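Local coordinates for protein exodeoxyribonuclease (Neisseria meningitidis, PDB 2JC5) that probably cleaves DNA at abasic sites as a metal-dependent repair phosphodiesterase and may also act as a 3'-5' exonuclease, at residues Q223-P227 / E228-K232; H237-D241 / E242-D246. One frame throughout, in Å; residues are numbered along the deposited sequence.

Contact 1. Residues Q223-P227 / E228-K232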
ATOM      1  N   GLN A 223       5.761   2.024   2.092  1.00  5.27           N
ATOM      2  CA  GLN A 223       6.231   0.769   2.689  1.00  6.03           C
ATOM      3  C   GLN A 223       6.719   1.109   4.086  1.00  5.65           C
ATOM      4  O   GLN A 223       7.709   1.810   4.237  1.00  7.32           O
ATOM      5  CB  GLN A 223       7.324   0.132   1.819  1.00  5.88           C
ATOM      6  CG  GLN A 223       6.788  -0.309   0.456  1.00  6.91           C
ATOM      7  CD  GLN A 223       7.675  -1.294  -0.326  1.00  4.99           C
ATOM      8  OE1 GLN A 223       8.530  -1.996   0.219  1.00  6.96           O
ATOM      9  NE2 GLN A 223       7.436  -1.357  -1.620  1.00  6.38           N
ATOM     10  N   MET A 224       5.960   0.685   5.096  1.00  5.94           N
ATOM     11  CA  MET A 224       6.356   0.862   6.493  1.00  6.11           C
ATOM     12  C   MET A 224       7.074  -0.400   6.946  1.00  6.82           C
ATOM     13  O   MET A 224       6.539  -1.489   6.783  1.00  5.85           O
ATOM     14  CB  MET A 224       5.150   1.103   7.401  1.00  7.51           C
ATOM     15  CG  MET A 224       4.430   2.418   7.147  1.00  8.82           C
ATOM     16  SD  MET A 224       5.429   3.829   7.693  1.00 10.39           S
ATOM     17  CE  MET A 224       4.165   5.102   7.710  1.00  9.40           C
ATOM     18  N   VAL A 225       8.275  -0.258   7.506  1.00  5.96           N
ATOM     19  CA  VAL A 225       9.171  -1.397   7.699  1.00  5.09           C
ATOM     20  C   VAL A 225       9.699  -1.459   9.136  1.00  6.89           C
ATOM     21  O   VAL A 225       9.946  -0.429   9.773  1.00  6.47           O
ATOM     22  CB  VAL A 225      10.344  -1.310   6.674  1.00  6.01           C
ATOM     23  CG1 VAL A 225      11.217  -2.557   6.700  1.00  7.11           C
ATOM     24  CG2 VAL A 225       9.801  -1.098   5.253  1.00  8.00           C
ATOM     25  N   THR A 226       9.893  -2.679   9.630  1.00  6.42           N
ATOM     26  CA  THR A 226      10.523  -2.934  10.934  1.00  6.45           C
ATOM     27  C   THR A 226      12.014  -2.571  10.885  1.00  8.40           C
ATOM     28  O   THR A 226      12.574  -2.447   9.803  1.00  8.22           O
ATOM     29  CB  THR A 226      10.314  -4.395  11.319  1.00  6.91           C
ATOM     30  OG1 THR A 226      10.628  -5.233  10.206  1.00  8.09           O
ATOM     31  CG2 THR A 226       8.869  -4.603  11.735  1.00  7.63           C
ATOM     32  N   PRO A 227      12.639  -2.346  12.060  1.00  8.72           N
ATOM     33  CA  PRO A 227      13.980  -1.742  12.073  1.00  9.15           C
ATOM     34  C   PRO A 227      15.107  -2.491  11.367  1.00  9.18           C
ATOM     35  O   PRO A 227      15.839  -1.872  10.580  1.00  9.70           O
ATOM     36  CB  PRO A 227      14.281  -1.578  13.571  1.00 10.73           C
ATOM     37  CG  PRO A 227      13.012  -1.720  14.258  1.00 12.24           C
ATOM     38  CD  PRO A 227      12.082  -2.493  13.415  1.00 10.92           C
ATOM     39  N   GLU A 228      15.251  -3.796  11.582  1.00  8.93           N
ATOM     40  CA  GLU A 228      16.416  -4.475  11.021  1.00 10.40           C
ATOM     41  C   GLU A 228      16.281  -4.575   9.518  1.00  9.37           C
ATOM     42  O   GLU A 228      17.246  -4.367   8.777  1.00 10.81           O
ATOM     43  CB  GLU A 228      16.635  -5.831  11.684  1.00 10.93           C
ATOM     44  CG  GLU A 228      17.063  -5.624  13.139  1.00 11.86           C
ATOM     45  CD  GLU A 228      17.056  -6.861  13.996  0.50 10.97           C
ATOM     46  OE1 GLU A 228      15.969  -7.405  14.258  0.50 11.25           O
ATOM     47  OE2 GLU A 228      18.152  -7.267  14.454  0.50 10.96           O
ATOM     48  N   LEU A 229      15.068  -4.833   9.051  1.00  8.87           N
ATOM     49  CA  LEU A 229      14.845  -4.895   7.610  1.00  7.90           C
ATOM     50  C   LEU A 229      14.984  -3.510   6.950  1.00  8.38           C
ATOM     51  O   LEU A 229      15.471  -3.401   5.821  1.00  8.26           O
ATOM     52  CB  LEU A 229      13.476  -5.511   7.297  1.00  7.39           C
ATOM     53  CG  LEU A 229      13.070  -5.641   5.817  1.00  8.18           C
ATOM     54  CD1 LEU A 229      14.080  -6.384   4.972  1.00  8.99           C
ATOM     55  CD2 LEU A 229      11.704  -6.327   5.739  1.00  7.72           C
ATOM     56  N   ALA A 230      14.564  -2.454   7.647  1.00  7.28           N
ATOM     57  CA  ALA A 230      14.713  -1.090   7.119  1.00  8.56           C
ATOM     58  C   ALA A 230      16.183  -0.789   6.833  1.00  8.65           C
ATOM     59  O   ALA A 230      16.500  -0.150   5.844  1.00  8.72           O
ATOM     60  CB  ALA A 230      14.127  -0.064   8.068  1.00  7.43           C
ATOM     61  N   ALA A 231      17.065  -1.261   7.715  1.00  8.42           N
ATOM     62  CA  ALA A 231      18.521  -1.085   7.545  1.00  8.17           C
ATOM     63  C   ALA A 231      19.086  -1.855   6.354  1.00  7.93           C
ATOM     64  O   ALA A 231      20.233  -1.639   5.974  1.00  8.61           O
ATOM     65  CB  ALA A 231      19.259  -1.515   8.815  1.00 10.76           C
ATOM     66  N   LYS A 232      18.291  -2.746   5.783  1.00  9.26           N
ATOM     67  CA  LYS A 232      18.670  -3.540   4.623  1.00  9.60           C
ATOM     68  C   LYS A 232      18.163  -2.956   3.293  1.00  7.97           C
ATOM     69  O   LYS A 232      18.534  -3.430   2.226  1.00  9.21           O
ATOM     70  CB  LYS A 232      18.194  -4.987   4.810  1.00 10.46           C
ATOM     71  CG  LYS A 232      18.931  -5.637   5.978  1.00 10.96           C
ATOM     72  CD  LYS A 232      18.630  -7.080   6.219  1.00 12.76           C
ATOM     73  CE  LYS A 232      19.701  -7.687   7.160  1.00 14.35           C
ATOM     74  NZ  LYS A 232      21.151  -7.525   6.714  1.00 16.23           N
TER
HETATM   75  O   HOH W   1      13.132  -6.131  10.683  1.00  8.32           O
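The first turn of helix 227-230, entered straight from the end of strand 217-225, folds back on that strand through T226, V225, L229 and A230. T226 occupies the N-cap position, but its part in the turn is played by the backbone: A230 N donates to T226 O at 2.9 Å. One residue on, A231 N reaches P227 O at 3.2 Å, the second of the i to i+4 bonds that open the helix. Instead of capping the helix, the T226 hydroxyl works through a water, which lies 2.7 Å from T226 OG1 and accepts from L229 N at 2.8 Å; OG1 also bonds to I144 N of strand 143-147. On the apolar side V225 CG1, placed anti to its backbone N (chi1 -173°), meets L229 CG at 3.7 Å, the two side chains crossing at about a right angle, and lies 4.1 Å from A230 CB. L229 continues this packing onto D143 and V145 as well as Y254 of strand 250-254. The two main-chain bonds thus form the turn itself, V225 CG1 against L229 and A230 packs it on the strand end, and water takes the L229 N-H that the T226 side chain does not cap.

Contact 2. Residues H237-D241 / E242-D246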
ATOM      1  N   HIS A 237      12.197   3.435  -5.891  1.00  7.23           N
ATOM      2  CA  HIS A 237      11.732   4.374  -6.898  1.00  7.02           C
ATOM      3  C   HIS A 237      10.227   4.341  -7.019  1.00  6.79           C
ATOM      4  O   HIS A 237       9.585   3.364  -6.639  1.00  7.55           O
ATOM      5  CB  HIS A 237      12.400   4.142  -8.262  1.00  8.77           C
ATOM      6  CG  HIS A 237      12.036   2.850  -8.936  1.00  9.85           C
ATOM      7  ND1 HIS A 237      12.722   1.674  -8.710  1.00 11.40           N
ATOM      8  CD2 HIS A 237      11.093   2.562  -9.870  1.00 11.17           C
ATOM      9  CE1 HIS A 237      12.203   0.716  -9.464  1.00 11.04           C
ATOM     10  NE2 HIS A 237      11.206   1.225 -10.166  1.00 10.19           N
ATOM     11  N   VAL A 238       9.684   5.453  -7.505  1.00  7.56           N
ATOM     12  CA  VAL A 238       8.285   5.529  -7.910  1.00  6.87           C
ATOM     13  C   VAL A 238       8.258   5.335  -9.414  1.00  6.49           C
ATOM     14  O   VAL A 238       8.811   6.144 -10.155  1.00  8.57           O
ATOM     15  CB  VAL A 238       7.653   6.861  -7.486  1.00  6.40           C
ATOM     16  CG1 VAL A 238       6.198   6.947  -7.940  1.00  7.01           C
ATOM     17  CG2 VAL A 238       7.755   7.034  -5.958  1.00  7.19           C
ATOM     18  N   TYR A 239       7.618   4.264  -9.862  1.00  7.18           N
ATOM     19  CA  TYR A 239       7.681   3.898 -11.266  1.00  7.75           C
ATOM     20  C   TYR A 239       6.678   4.703 -12.088  1.00  7.92           C
ATOM     21  O   TYR A 239       5.462   4.642 -11.842  1.00  6.60           O
ATOM     22  CB  TYR A 239       7.413   2.403 -11.464  1.00  8.88           C
ATOM     23  CG  TYR A 239       7.483   1.983 -12.916  1.00 10.05           C
ATOM     24  CD1 TYR A 239       8.705   1.867 -13.573  1.00 10.57           C
ATOM     25  CD2 TYR A 239       6.335   1.725 -13.632  1.00  8.95           C
ATOM     26  CE1 TYR A 239       8.770   1.486 -14.887  1.00 10.41           C
ATOM     27  CE2 TYR A 239       6.391   1.330 -14.962  1.00 10.96           C
ATOM     28  CZ  TYR A 239       7.609   1.213 -15.581  1.00 10.34           C
ATOM     29  OH  TYR A 239       7.707   0.837 -16.898  1.00 12.83           O
ATOM     30  N   LYS A 240       7.201   5.475 -13.047  1.00  9.52           N
ATOM     31  CA  LYS A 240       6.406   6.377 -13.848  1.00 11.20           C
ATOM     32  C   LYS A 240       6.636   6.252 -15.352  1.00 10.43           C
ATOM     33  O   LYS A 240       6.110   7.056 -16.108  1.00 12.77           O
ATOM     34  CB  LYS A 240       6.613   7.825 -13.363  1.00 12.55           C
ATOM     35  CG  LYS A 240       6.006   8.048 -11.975  1.00 14.19           C
ATOM     36  CD  LYS A 240       6.535   9.251 -11.250  1.00 15.79           C
ATOM     37  CE  LYS A 240       5.984  10.508 -11.809  1.00 18.14           C
ATOM     38  NZ  LYS A 240       6.553  11.659 -11.030  1.00 19.80           N
ATOM     39  N   ASP A 241       7.349   5.223 -15.794  1.00 10.11           N
ATOM     40  CA  ASP A 241       7.635   5.093 -17.232  1.00 12.91           C
ATOM     41  C   ASP A 241       6.385   4.685 -18.000  1.00 12.94           C
ATOM     42  O   ASP A 241       6.275   4.958 -19.184  1.00 14.68           O
ATOM     43  CB  ASP A 241       8.750   4.076 -17.505  1.00 15.57           C
ATOM     44  CG  ASP A 241      10.098   4.500 -16.953  1.00 19.09           C
ATOM     45  OD1 ASP A 241      10.270   5.680 -16.597  1.00 22.18           O
ATOM     46  OD2 ASP A 241      11.007   3.642 -16.879  1.00 22.31           O
ATOM     47  N   GLU A 242       5.456   4.021 -17.315  1.00 12.11           N
ATOM     48  CA  GLU A 242       4.135   3.701 -17.831  1.00 12.36           C
ATOM     49  C   GLU A 242       3.135   4.100 -16.765  1.00 11.94           C
ATOM     50  O   GLU A 242       3.501   4.216 -15.599  1.00 12.86           O
ATOM     51  CB  GLU A 242       3.975   2.206 -18.092  1.00 12.98           C
ATOM     52  CG  GLU A 242       5.021   1.557 -18.977  1.00 14.00           C
ATOM     53  CD  GLU A 242       4.969   0.053 -18.818  1.00 13.90           C
ATOM     54  OE1 GLU A 242       4.085  -0.566 -19.435  1.00 15.39           O
ATOM     55  OE2 GLU A 242       5.764  -0.502 -18.019  1.00 15.47           O
ATOM     56  N   LYS A 243       1.884   4.277 -17.174  1.00 12.28           N
ATOM     57  CA  LYS A 243       0.799   4.694 -16.292  1.00 12.90           C
ATOM     58  C   LYS A 243      -0.293   3.638 -16.300  1.00 11.80           C
ATOM     59  O   LYS A 243      -0.892   3.367 -17.357  1.00 12.88           O
ATOM     60  CB  LYS A 243       0.250   6.039 -16.761  1.00 15.33           C
ATOM     61  CG  LYS A 243      -0.800   6.654 -15.853  1.00 17.10           C
ATOM     62  CD  LYS A 243      -0.179   7.161 -14.585  1.00 17.32           C
ATOM     63  CE  LYS A 243      -1.037   8.221 -13.875  1.00 16.99           C
ATOM     64  NZ  LYS A 243      -0.737   8.136 -12.437  1.00 15.97           N
ATOM     65  N   PHE A 244      -0.538   3.040 -15.128  1.00  8.19           N
ATOM     66  CA  PHE A 244      -1.471   1.921 -14.971  1.00  8.24           C
ATOM     67  C   PHE A 244      -2.700   2.259 -14.164  1.00  6.72           C
ATOM     68  O   PHE A 244      -3.630   1.453 -14.088  1.00  8.12           O
ATOM     69  CB  PHE A 244      -0.795   0.777 -14.204  1.00  8.35           C
ATOM     70  CG  PHE A 244       0.539   0.372 -14.748  1.00  9.51           C
ATOM     71  CD1 PHE A 244       0.664  -0.072 -16.043  1.00  9.56           C
ATOM     72  CD2 PHE A 244       1.666   0.380 -13.951  1.00  9.32           C
ATOM     73  CE1 PHE A 244       1.898  -0.484 -16.534  1.00  9.56           C
ATOM     74  CE2 PHE A 244       2.893  -0.013 -14.451  1.00  9.87           C
ATOM     75  CZ  PHE A 244       3.001  -0.450 -15.753  1.00  9.21           C
ATOM     76  N   SER A 245      -2.695   3.434 -13.547  1.00  7.32           N
ATOM     77  CA  SER A 245      -3.571   3.726 -12.448  1.00  6.31           C
ATOM     78  C   SER A 245      -3.419   5.212 -12.137  1.00  6.01           C
ATOM     79  O   SER A 245      -2.494   5.851 -12.660  1.00  8.00           O
ATOM     80  CB  SER A 245      -3.131   2.900 -11.226  1.00  7.48           C
ATOM     81  OG  SER A 245      -3.758   3.305 -10.036  1.00  8.29           O
ATOM     82  N   ASP A 246      -4.276   5.745 -11.275  1.00  5.91           N
ATOM     83  CA  ASP A 246      -4.058   7.106 -10.747  1.00  5.50           C
ATOM     84  C   ASP A 246      -2.914   7.161  -9.740  1.00  6.32           C
ATOM     85  O   ASP A 246      -2.398   8.243  -9.484  1.00  6.97           O
ATOM     86  CB  ASP A 246      -5.335   7.768 -10.191  1.00  7.57           C
ATOM     87  CG  ASP A 246      -6.070   6.938  -9.185  1.00  8.82           C
ATOM     88  OD1 ASP A 246      -5.772   5.744  -9.007  1.00  8.80           O
ATOM     89  OD2 ASP A 246      -6.977   7.527  -8.580  1.00 10.54           O
TER
HETATM   90  O   HOH W   2       3.072   4.985 -13.082  1.00  8.93           O
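Y239 and E242 make the polar part of this turn, which leads from the end of strand 233-238 into the loop carrying D246. Y239 OH donates to E242 OE2 at 2.6 Å, using the lone pair of OE2 that faces away from the other carboxylate oxygen. OE2 arrives at the edge of the phenol, close to its plane, yet the carboxylate itself stands almost perpendicular to the ring, 86° between planes. CG of E242 stands anti to its carbonyl carbon (chi1 -54°), and the chain, extended beyond it, brings OE2 to the hydroxyl three residues back.

Among the ring contacts, Y239 CE2 meets F244 CE2 at 3.8 Å, the side chains crossing at about a right angle; F244 comes to the Y239 ring at its edge. One face of the Y239 ring carries D241 N, 3.9 Å above the plane and over its centre. Y23 stacks on the Y239 ring and also meets F244, which is joined edge-to-face by F20.

In the backbone, a water bridges the turn by donating to Y239 O and to E242 O, each at 2.7 Å.

The amine of K243, a side-chain donor, makes weak bonds from NZ to the backbone oxygens S245 O at 2.9 Å and D246 O at 3.4 Å, and has a cation-pi partner in Y212.

D246 binds magnesium or manganese in structures of this protein, though it holds no metal here; its OD2 bonds to W204 NE1, and S245 OG to N8 O and H247 N. The short Y239-E242 bond is consistent with an ionised carboxylate, which would probably polarise the phenol O-H; with the bridging water it ties the turn together on the approach to the metal site.

Overall arrangement
Both contacts are local and lie in series, contact 1 closing before contact 2 opens, with no nesting or crossing. The chain leaves strand 217-225, in the sheet that includes strand 143-147, and turns through helix 227-230 in contact 1. It then enters strand 233-238, an outermost strand of the sheet that includes strand 250-254, so contact 1 lies where the chain passes between the two sheets of the DNase I-like alpha/beta sandwich. Contact 2 follows where that strand ends, in the loop that carries D246 and leads to the antiparallel strand 250-254. The two centres are 24 Å apart, and the nearest atoms, about 7 Å apart, do not touch.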